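Local coordinates for protein cytochrome P450 monooxygenase (Rhodococcus sp. ECU0066, PDB 6KBH) that probably works as a self-sufficient cytochrome P450 monooxygenase, passing electrons through FMN and a [2Fe-2S] cluster to the heme where oxygen is activated, at residues N111-L114 against A115-G118; W233-A236 against G237-D241; S270-H273 against S274-M277. All coordinates share one frame; numbering follows the deposited sequence.

How the contacts relate
All three contacts are local, each lying along one unbroken piece of chain, so they follow one another in series and none nests in or crosses another. Contact 1 comes first and closes the C-terminal turn of helix 108-116. Contact 2 spans about two and a half turns in the later part of helix 219-242, and contact 3 covers two turns near the start of helix 269-281. Helix 219-242 joins them: it touches the end of helix 108-116 through contacts 1 and 2, whose centres are about 16 Å apart, and packs closely on helix 269-281 through contacts 2 and 3, with centres about 9 Å apart. Contacts 1 and 3 do not touch.

Contact 1: N111-L114 against A115-G118; sequences NAVL and ARYG
Arg-116 folds back along the last turn of its helix to lay its guanidinium group beside Val-113. NH2 comes to 3.3 Å from Val-113 CG2, and the two side chains meet at an oblique angle. The bend in the arginine explains this approach: CG leaves anti to the carbonyl carbon, and a turn at chi3 of -63° brings the head back toward the preceding residues instead of letting it run straight out. One face of the guanidinium then looks onto backbone, with Ala-112 O and Val-113 CA both displaced toward its rim. Nearer the main chain, Arg-116 CG packs 3.3 Å from Ala-112 O.

Tyr-117 uses the edge of its ring. Its chi1 of -70° sets CG beside the backbone N and swings CD1 to 3.6 Å from Val-113 O, which sits near the ring plane.

The helical bonding frays here. Ala-115 N donates to Asn-111 O at 2.8 Å, and Arg-116 N to Ala-112 O at 3.0 Å with a weak second bond to Val-113 O, while Tyr-117 N makes a weak bond to Leu-114 O. Gly-118, with positive phi, is the C-prime residue of a Schellman motif that terminates the helix: Gly-118 N bonds Ala-115 O at 2.8 Å, and Tyr-119 N returns to Leu-114 O.

This helix end is mostly at the surface of the P450 domain, away from the cofactors. Its inner side, formed by Val-113, Leu-114 and Tyr-117, rests on helix 219-242, where Val-113 and Leu-114 meet Ala-226 and Tyr-117 OH makes a weak hydrogen bond to Lys-231.

Contact 2: W233-A236 against G237-D241; sequences WQFA and GTVLD
Phe-235 O holds two donors from the next turn. Thr-238 OG1 gives it a hydrogen bond of 2.9 Å, directed along one lone pair of the carbonyl. Val-239 N adds the ordinary helical bond at 3.1 Å, nearly in line with the C=O bond. It is also almost straight at the hydrogen (167°). The threonine hydroxyl gets there because chi1 of 81° tucks OG1 over the main chain, with the backbone N on one flank and the carbonyl carbon on the other, facing the preceding turn on the N-terminal side, so its proton is spent on the main chain. Thr-238 OG1 also lies at the edge of the Phe-235 ring, 3.4 Å from CD1, while Val-239 CG2 approaches ring atom CE1 obliquely at 3.5 Å.

Helix 219-242, to which all of this belongs, by its place in the chain corresponds to the G helix of the P450 fold, packed here across helix 269-281. Its bonding is less even at Gly-237: the amide N has two acceptors, Trp-233 O at 3.2 Å and Gln-234 O at 3.0 Å, both weak and bent. Trp-233 O has a firmer partner in His-273 NE2 of helix 269-281, whose ring also stacks with the indole. Gln-234 O receives a second weak bond, from Thr-238 N.

From Val-239 on the bonding is regular again, and Leu-240 N donates to Ala-236 O at 3.0 Å. Ala-236 and Leu-240 lie against Met-276 on the buried side. Phe-235 meets Tyr-205 and Val-239 meets Val-194, both in loops.

Contact 3: S270-H273 against S274-M277; sequences SYLH and SMMM
A Met-aromatic contact lies near the start of helix 269-281, which together with helix 284-300 corresponds by position to the long helix that crosses the P450 domain beside the heme. Met-275 and Tyr-271 form it, one turn apart. The sulfur SD stands 3.5 Å from Tyr-271 CD2 and 4.6 Å from the ring centroid, 68° off the ring normal, so the approach is oblique. In the methionine, chi1 and the extended chi2 (171°) carry SD alongside the tyrosine, and the bend at chi3 turns the terminal methyl aside. Leu-272 lies alongside and points the same way, its CG 3.9 Å from SD, so that the sulfur has aromatic and aliphatic neighbours.

Beneath these side chains, Met-275 N donates to Tyr-271 O at 2.6 Å in the carbonyl plane, and Ser-274 N to Ser-270 O at 2.9 Å. Met-276 N divides itself between Leu-272 O and His-273 O, weakly in both cases.

The polar ends turn to other parts of the domain: Tyr-271 OH bonds Glu-128, and Ser-274 OG bonds Asn-122. The tyrosine side chain is about 6 Å from that of heme-binding His-133, and its ring takes a cation-pi contact from Arg-136 of helix 133-139. Met-275 and Leu-272 face Met-253 of helix 252-262, while Met-277 rests on Val-229 and Phe-232 of helix 219-242.

Contact 1: N111-L114 against A115-G118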
loop_
_atom_site.group_PDB
_atom_site.type_symbol
_atom_site.label_atom_id
_atom_site.label_comp_id
_atom_site.label_asym_id
_atom_site.label_seq_id
_atom_site.Cartn_x
_atom_site.Cartn_y
_atom_site.Cartn_z
ATOM N N ASN A 111 -30.356 -2.676 -28.504
ATOM C CA ASN A 111 -31.252 -2.749 -27.353
ATOM C C ASN A 111 -32.247 -3.888 -27.510
ATOM O O ASN A 111 -32.568 -4.581 -26.537
ATOM C CB ASN A 111 -31.987 -1.423 -27.163
ATOM C CG ASN A 111 -31.208 -0.441 -26.314
ATOM O OD1 ASN A 111 -30.468 -0.834 -25.412
ATOM N ND2 ASN A 111 -31.377 0.846 -26.595
ATOM N N ALA A 112 -32.752 -4.092 -28.731
ATOM C CA ALA A 112 -33.644 -5.216 -28.987
ATOM C C ALA A 112 -32.958 -6.541 -28.679
ATOM O O ALA A 112 -33.577 -7.452 -28.116
ATOM C CB ALA A 112 -34.128 -5.182 -30.437
ATOM N N VAL A 113 -31.678 -6.664 -29.037
ATOM C CA VAL A 113 -30.924 -7.875 -28.723
ATOM C C VAL A 113 -30.811 -8.053 -27.214
ATOM O O VAL A 113 -30.954 -9.167 -26.692
ATOM C CB VAL A 113 -29.538 -7.832 -29.392
ATOM C CG1 VAL A 113 -28.776 -9.119 -29.127
ATOM C CG2 VAL A 113 -29.673 -7.581 -30.890
ATOM N N LEU A 114 -30.550 -6.961 -26.491
ATOM C CA LEU A 114 -30.484 -7.035 -25.035
ATOM C C LEU A 114 -31.831 -7.429 -24.440
ATOM O O LEU A 114 -31.897 -8.254 -23.521
ATOM C CB LEU A 114 -30.023 -5.696 -24.457
ATOM C CG LEU A 114 -28.555 -5.298 -24.610
ATOM C CD1 LEU A 114 -28.372 -3.837 -24.234
ATOM C CD2 LEU A 114 -27.655 -6.191 -23.765
ATOM N N ALA A 115 -32.918 -6.844 -24.952
ATOM C CA ALA A 115 -34.241 -7.144 -24.414
ATOM C C ALA A 115 -34.655 -8.582 -24.700
ATOM O O ALA A 115 -35.467 -9.149 -23.959
ATOM C CB ALA A 115 -35.271 -6.169 -24.979
ATOM N N ARG A 116 -34.112 -9.186 -25.763
ATOM C CA ARG A 116 -34.474 -10.560 -26.096
ATOM C C ARG A 116 -34.003 -11.544 -25.032
ATOM O O ARG A 116 -34.689 -12.537 -24.766
ATOM C CB ARG A 116 -33.912 -10.936 -27.466
ATOM C CG ARG A 116 -34.761 -10.441 -28.626
ATOM C CD ARG A 116 -34.531 -11.276 -29.869
ATOM N NE ARG A 116 -33.152 -11.186 -30.337
ATOM C CZ ARG A 116 -32.722 -10.293 -31.223
ATOM N NH1 ARG A 116 -33.567 -9.409 -31.738
ATOM N NH2 ARG A 116 -31.450 -10.283 -31.594
ATOM N N TYR A 117 -32.848 -11.293 -24.418
ATOM C CA TYR A 117 -32.431 -12.037 -23.240
ATOM C C TYR A 117 -33.017 -11.465 -21.956
ATOM O O TYR A 117 -32.622 -11.895 -20.867
ATOM C CB TYR A 117 -30.906 -12.074 -23.134
ATOM C CG TYR A 117 -30.218 -12.923 -24.179
ATOM C CD1 TYR A 117 -29.922 -12.414 -25.438
ATOM C CD2 TYR A 117 -29.859 -14.237 -23.904
ATOM C CE1 TYR A 117 -29.288 -13.190 -26.394
ATOM C CE2 TYR A 117 -29.227 -15.021 -24.853
ATOM C CZ TYR A 117 -28.944 -14.490 -26.096
ATOM O OH TYR A 117 -28.317 -15.262 -27.046
ATOM N N GLY A 118 -33.938 -10.505 -22.062
ATOM C CA GLY A 118 -34.567 -9.889 -20.908
ATOM C C GLY A 118 -33.578 -9.395 -19.872
ATOM O O GLY A 118 -33.757 -9.622 -18.672
#

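Contact 2: W233-A236 against G237-D241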
loop_
_atom_site.group_PDB
_atom_site.type_symbol
_atom_site.label_atom_id
_atom_site.label_comp_id
_atom_site.label_asym_id
_atom_site.label_seq_id
_atom_site.Cartn_x
_atom_site.Cartn_y
_atom_site.Cartn_z
ATOM N N TRP A 233 -25.865 -12.752 -19.349
ATOM C CA TRP A 233 -26.770 -12.328 -18.282
ATOM C C TRP A 233 -27.665 -13.469 -17.816
ATOM O O TRP A 233 -27.886 -13.639 -16.611
ATOM C CB TRP A 233 -27.617 -11.155 -18.755
ATOM C CG TRP A 233 -28.748 -10.806 -17.839
ATOM C CD1 TRP A 233 -30.050 -11.183 -17.971
ATOM C CD2 TRP A 233 -28.682 -9.993 -16.661
ATOM N NE1 TRP A 233 -30.800 -10.663 -16.945
ATOM C CE2 TRP A 233 -29.984 -9.927 -16.127
ATOM C CE3 TRP A 233 -27.649 -9.317 -16.005
ATOM C CZ2 TRP A 233 -30.281 -9.215 -14.969
ATOM C CZ3 TRP A 233 -27.945 -8.609 -14.855
ATOM C CH2 TRP A 233 -29.251 -8.564 -14.349
ATOM N N GLN A 234 -28.207 -14.251 -18.752
ATOM C CA GLN A 234 -29.131 -15.308 -18.364
ATOM C C GLN A 234 -28.424 -16.589 -17.951
ATOM O O GLN A 234 -28.936 -17.308 -17.086
ATOM C CB GLN A 234 -30.137 -15.590 -19.490
ATOM C CG GLN A 234 -29.633 -16.432 -20.648
ATOM C CD GLN A 234 -30.753 -16.799 -21.612
ATOM O OE1 GLN A 234 -31.917 -16.471 -21.378
ATOM N NE2 GLN A 234 -30.404 -17.477 -22.701
ATOM N N PHE A 235 -27.259 -16.894 -18.527
ATOM C CA PHE A 235 -26.477 -18.003 -17.996
ATOM C C PHE A 235 -26.019 -17.698 -16.567
ATOM O O PHE A 235 -26.158 -18.536 -15.661
ATOM C CB PHE A 235 -25.304 -18.311 -18.931
ATOM C CG PHE A 235 -24.506 -19.531 -18.536
ATOM C CD1 PHE A 235 -24.828 -20.254 -17.395
ATOM C CD2 PHE A 235 -23.426 -19.954 -19.320
ATOM C CE1 PHE A 235 -24.091 -21.351 -17.032
ATOM C CE2 PHE A 235 -22.690 -21.061 -18.977
ATOM C CZ PHE A 235 -23.026 -21.760 -17.808
ATOM N N ALA A 236 -25.530 -16.484 -16.324
ATOM C CA ALA A 236 -25.190 -16.161 -14.946
ATOM C C ALA A 236 -26.418 -16.199 -14.046
ATOM O O ALA A 236 -26.270 -16.325 -12.827
ATOM C CB ALA A 236 -24.500 -14.801 -14.862
ATOM N N GLY A 237 -27.623 -16.128 -14.619
ATOM C CA GLY A 237 -28.825 -16.260 -13.812
ATOM C C GLY A 237 -29.007 -17.661 -13.258
ATOM O O GLY A 237 -29.401 -17.835 -12.100
ATOM N N THR A 238 -28.732 -18.679 -14.077
ATOM C CA THR A 238 -28.765 -20.054 -13.588
ATOM C C THR A 238 -27.662 -20.298 -12.569
ATOM O O THR A 238 -27.888 -20.954 -11.545
ATOM C CB THR A 238 -28.623 -21.030 -14.755
ATOM O OG1 THR A 238 -27.239 -21.149 -15.111
ATOM C CG2 THR A 238 -29.411 -20.541 -15.962
ATOM N N VAL A 239 -26.461 -19.780 -12.839
ATOM C CA VAL A 239 -25.336 -19.977 -11.933
ATOM C C VAL A 239 -25.666 -19.443 -10.546
ATOM O O VAL A 239 -25.375 -20.090 -9.532
ATOM C CB VAL A 239 -24.069 -19.318 -12.508
ATOM C CG1 VAL A 239 -22.939 -19.393 -11.510
ATOM C CG2 VAL A 239 -23.669 -19.990 -13.809
ATOM N N LEU A 240 -26.294 -18.266 -10.476
ATOM C CA LEU A 240 -26.686 -17.716 -9.180
ATOM C C LEU A 240 -27.737 -18.587 -8.503
ATOM O O LEU A 240 -27.698 -18.776 -7.282
ATOM C CB LEU A 240 -27.202 -16.287 -9.336
ATOM C CG LEU A 240 -27.501 -15.600 -8.001
ATOM C CD1 LEU A 240 -26.247 -15.543 -7.140
ATOM C CD2 LEU A 240 -28.083 -14.211 -8.202
ATOM N N ASP A 241 -28.692 -19.115 -9.275
ATOM C CA ASP A 241 -29.687 -20.014 -8.700
ATOM C C ASP A 241 -29.043 -21.303 -8.204
ATOM O O ASP A 241 -29.466 -21.864 -7.186
ATOM C CB ASP A 241 -30.779 -20.324 -9.724
ATOM C CG ASP A 241 -31.757 -19.178 -9.905
ATOM O OD1 ASP A 241 -31.741 -18.238 -9.081
ATOM O OD2 ASP A 241 -32.549 -19.223 -10.870
#

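Contact 3: S270-H273 against S274-M277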
loop_
_atom_site.group_PDB
_atom_site.type_symbol
_atom_site.label_atom_id
_atom_site.label_comp_id
_atom_site.label_asym_id
_atom_site.label_seq_id
_atom_site.Cartn_x
_atom_site.Cartn_y
_atom_site.Cartn_z
ATOM N N SER A 270 -32.261 -8.952 -7.643
ATOM C CA SER A 270 -31.761 -8.241 -8.815
ATOM C C SER A 270 -30.313 -7.813 -8.629
ATOM O O SER A 270 -29.535 -7.817 -9.591
ATOM C CB SER A 270 -32.638 -7.024 -9.109
ATOM O OG SER A 270 -32.503 -6.044 -8.093
ATOM N N TYR A 271 -29.929 -7.462 -7.401
ATOM C CA TYR A 271 -28.611 -6.877 -7.181
ATOM C C TYR A 271 -27.496 -7.901 -7.365
ATOM O O TYR A 271 -26.481 -7.609 -8.008
ATOM C CB TYR A 271 -28.533 -6.250 -5.793
ATOM C CG TYR A 271 -27.386 -5.286 -5.695
ATOM C CD1 TYR A 271 -27.469 -4.040 -6.290
ATOM C CD2 TYR A 271 -26.211 -5.632 -5.042
ATOM C CE1 TYR A 271 -26.428 -3.158 -6.228
ATOM C CE2 TYR A 271 -25.155 -4.749 -4.970
ATOM C CZ TYR A 271 -25.268 -3.513 -5.566
ATOM O OH TYR A 271 -24.222 -2.620 -5.497
ATOM N N LEU A 272 -27.648 -9.099 -6.783
ATOM C CA LEU A 272 -26.603 -10.110 -6.936
ATOM C C LEU A 272 -26.573 -10.664 -8.347
ATOM O O LEU A 272 -25.514 -11.089 -8.819
ATOM C CB LEU A 272 -26.757 -11.268 -5.942
ATOM C CG LEU A 272 -26.671 -10.974 -4.447
ATOM C CD1 LEU A 272 -27.973 -10.416 -4.030
ATOM C CD2 LEU A 272 -26.359 -12.208 -3.630
ATOM N N HIS A 273 -27.717 -10.692 -9.029
ATOM C CA HIS A 273 -27.685 -10.985 -10.455
ATOM C C HIS A 273 -26.877 -9.927 -11.193
ATOM O O HIS A 273 -26.118 -10.245 -12.117
ATOM C CB HIS A 273 -29.106 -11.074 -11.012
ATOM C CG HIS A 273 -29.182 -11.758 -12.339
ATOM N ND1 HIS A 273 -30.364 -11.921 -13.029
ATOM C CD2 HIS A 273 -28.217 -12.320 -13.105
ATOM C CE1 HIS A 273 -30.122 -12.555 -14.163
ATOM N NE2 HIS A 273 -28.829 -12.809 -14.233
ATOM N N SER A 274 -27.015 -8.664 -10.785
ATOM C CA SER A 274 -26.146 -7.617 -11.311
ATOM C C SER A 274 -24.712 -7.800 -10.829
ATOM O O SER A 274 -23.763 -7.593 -11.593
ATOM C CB SER A 274 -26.678 -6.241 -10.907
ATOM O OG SER A 274 -27.894 -5.941 -11.573
ATOM N N MET A 275 -24.537 -8.195 -9.563
ATOM C CA MET A 275 -23.204 -8.408 -9.007
ATOM C C MET A 275 -22.413 -9.463 -9.768
ATOM O O MET A 275 -21.182 -9.485 -9.675
ATOM C CB MET A 275 -23.298 -8.820 -7.538
ATOM C CG MET A 275 -23.577 -7.685 -6.575
ATOM S SD MET A 275 -23.915 -8.303 -4.917
ATOM C CE MET A 275 -22.408 -9.212 -4.579
ATOM N N MET A 276 -23.089 -10.343 -10.510
ATOM C CA MET A 276 -22.378 -11.387 -11.239
ATOM C C MET A 276 -21.605 -10.806 -12.420
ATOM O O MET A 276 -20.422 -11.113 -12.608
ATOM C CB MET A 276 -23.360 -12.463 -11.702
ATOM C CG MET A 276 -22.710 -13.809 -11.987
ATOM S SD MET A 276 -22.279 -14.735 -10.498
ATOM C CE MET A 276 -23.903 -15.139 -9.877
ATOM N N MET A 277 -22.256 -9.969 -13.233
ATOM C CA MET A 277 -21.556 -9.339 -14.349
ATOM C C MET A 277 -20.694 -8.179 -13.884
ATOM O O MET A 277 -19.542 -8.044 -14.313
ATOM C CB MET A 277 -22.542 -8.843 -15.400
ATOM C CG MET A 277 -21.850 -8.344 -16.661
ATOM S SD MET A 277 -22.938 -8.215 -18.090
ATOM C CE MET A 277 -22.989 -6.438 -18.323
#